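Local structure of flavodoxin (Streptococcus pneumoniae serotype 4, 5LJL) at residues G87-G92 / E120-D125. The protein binds FMN and probably serves as a low-potential electron donor to redox enzymes. Numbering follows the deposited sequence.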
loop_
_atom_site.group_PDB
_atom_site.type_symbol
_atom_site.label_atom_id
_atom_site.label_comp_id
_atom_site.label_asym_id
_atom_site.label_seq_id
_atom_site.Cartn_x
_atom_site.Cartn_y
_atom_site.Cartn_z
ATOM N N GLY A 87 2.394 0.042 5.626
ATOM C CA GLY A 87 1.204 -0.770 5.502
ATOM C C GLY A 87 0.952 -1.149 4.066
ATOM O O GLY A 87 1.505 -0.523 3.119
ATOM N N VAL A 88 0.125 -2.163 3.900
ATOM C CA VAL A 88 -0.176 -2.697 2.560
ATOM C C VAL A 88 -1.668 -2.964 2.427
ATOM O O VAL A 88 -2.316 -3.517 3.342
ATOM C CB VAL A 88 0.605 -3.994 2.197
ATOM C CG1 VAL A 88 0.504 -4.348 0.727
ATOM C CG2 VAL A 88 2.059 -3.825 2.548
ATOM N N VAL A 89 -2.233 -2.503 1.321
ATOM C CA VAL A 89 -3.636 -2.774 1.005
ATOM C C VAL A 89 -3.810 -3.265 -0.432
ATOM O O VAL A 89 -2.902 -3.077 -1.254
ATOM C CB VAL A 89 -4.499 -1.478 1.230
ATOM C CG1 VAL A 89 -4.367 -0.984 2.652
ATOM C CG2 VAL A 89 -4.199 -0.402 0.143
ATOM N N GLY A 90 -5.012 -3.737 -0.825
ATOM C CA GLY A 90 -5.191 -4.063 -2.214
ATOM C C GLY A 90 -6.547 -4.602 -2.495
ATOM O O GLY A 90 -7.260 -4.918 -1.576
ATOM N N SER A 91 -6.879 -4.640 -3.774
ATOM C CA SER A 91 -8.081 -5.346 -4.224
ATOM C C SER A 91 -7.740 -6.622 -4.914
ATOM O O SER A 91 -6.675 -6.732 -5.557
ATOM C CB SER A 91 -8.895 -4.467 -5.188
ATOM O OG SER A 91 -10.091 -5.120 -5.680
ATOM N N GLY A 92 -8.653 -7.595 -4.802
ATOM C CA GLY A 92 -8.453 -8.847 -5.504
ATOM C C GLY A 92 -9.777 -9.581 -5.735
ATOM O O GLY A 92 -10.853 -9.065 -5.523
ATOM N N GLU A 120 -2.719 -3.903 10.436
ATOM C CA GLU A 120 -3.037 -5.137 9.701
ATOM C C GLU A 120 -3.333 -4.794 8.205
ATOM O O GLU A 120 -4.004 -3.799 7.899
ATOM C CB GLU A 120 -4.198 -5.792 10.458
ATOM C CG GLU A 120 -4.714 -7.104 10.000
ATOM C CD GLU A 120 -5.886 -7.617 10.882
ATOM O OE1 GLU A 120 -6.626 -8.434 10.349
ATOM O OE2 GLU A 120 -6.093 -7.212 12.073
ATOM N N CYS A 121 -2.874 -5.614 7.293
ATOM C CA CYS A 121 -3.118 -5.304 5.865
ATOM C C CYS A 121 -4.628 -5.393 5.598
ATOM O O CYS A 121 -5.321 -6.154 6.257
ATOM C CB CYS A 121 -2.304 -6.269 4.969
ATOM S SG CYS A 121 -2.896 -7.953 5.060
ATOM N N VAL A 122 -5.100 -4.619 4.624
ATOM C CA VAL A 122 -6.525 -4.578 4.263
ATOM C C VAL A 122 -6.661 -5.140 2.859
ATOM O O VAL A 122 -6.175 -4.509 1.925
ATOM C CB VAL A 122 -7.088 -3.132 4.350
ATOM C CG1 VAL A 122 -8.605 -3.149 4.051
ATOM C CG2 VAL A 122 -6.813 -2.528 5.761
ATOM N N LYS A 123 -7.444 -6.202 2.718
ATOM C CA LYS A 123 -7.712 -6.875 1.429
ATOM C C LYS A 123 -9.214 -6.701 1.117
ATOM O O LYS A 123 -10.054 -6.877 2.017
ATOM C CB LYS A 123 -7.382 -8.353 1.510
ATOM C CG LYS A 123 -5.908 -8.615 1.742
ATOM C CD LYS A 123 -5.748 -10.060 2.150
ATOM C CE LYS A 123 -4.269 -10.433 2.138
ATOM N NZ LYS A 123 -4.016 -11.728 2.841
ATOM N N VAL A 124 -9.497 -6.188 -0.084
ATOM C CA VAL A 124 -10.848 -5.807 -0.518
ATOM C C VAL A 124 -11.199 -6.696 -1.722
ATOM O O VAL A 124 -10.425 -6.865 -2.657
ATOM C CB VAL A 124 -10.891 -4.347 -0.944
ATOM C CG1 VAL A 124 -12.233 -3.953 -1.578
ATOM C CG2 VAL A 124 -10.480 -3.416 0.237
ATOM N N ASP A 125 -12.393 -7.259 -1.700
ATOM C CA ASP A 125 -12.869 -8.065 -2.860
ATOM C C ASP A 125 -13.395 -7.114 -3.920
ATOM O O ASP A 125 -14.399 -6.424 -3.684
ATOM C CB ASP A 125 -13.983 -9.012 -2.379
ATOM C CG ASP A 125 -14.134 -10.268 -3.304
ATOM O OD1 ASP A 125 -14.738 -11.236 -2.857
ATOM O OD2 ASP A 125 -13.607 -10.316 -4.410
#
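Gly92 N meets Val124 O at 2.9 Å, the shortest of four backbone hydrogen bonds that join 87-92 to 120-125 as parallel strands. One step back, Val124 N gives its hydrogen to Gly90 O at 3.0 Å, and Gly90 N gives its own to Val122 O at 3.1 Å. The last bond, from Val122 N to Val88 O, stretches to 3.3 Å. Between these bonds Val89 CA and Ser91 CA make CA-H...O contacts at 3.2 Å, to Val122 O and Val124 O respectively.

Val89 and Val122 stand next to each other on one face of the sheet, Val89 CG1 3.9 Å from Val122 CB. With chi1 at -58°, CG1 stands anti to the carbonyl carbon and is turned toward Val122. Phe139 of helix 130-146 touches both valines, and Ile19 of helix 15-29 touches Val89, Ser91 and Val124. Ser91 OG is hydrogen-bonded to Leu126 O. A phosphate ion, probably from the crystallisation liquor, lies about 4 Å from the Ser91 side chain, at the strands' carboxyl end where flavodoxins bind FMN, and may mark a phosphate pocket.

Gly90 and Gly92 bring no side chains to the other face, where Val88 and Cys121 meet Val103 of helix 101-113, and Lys123 reaches back to a salt bridge with Asp104 near that helix's start. The two strands and this helix form a beta-alpha-beta unit of the flavodoxin fold, 116-125 being the edge strand of the five-stranded sheet. The chemistry is mostly main-chain: backbone bonds set the register, while side chains fasten the pair to the helices on both faces.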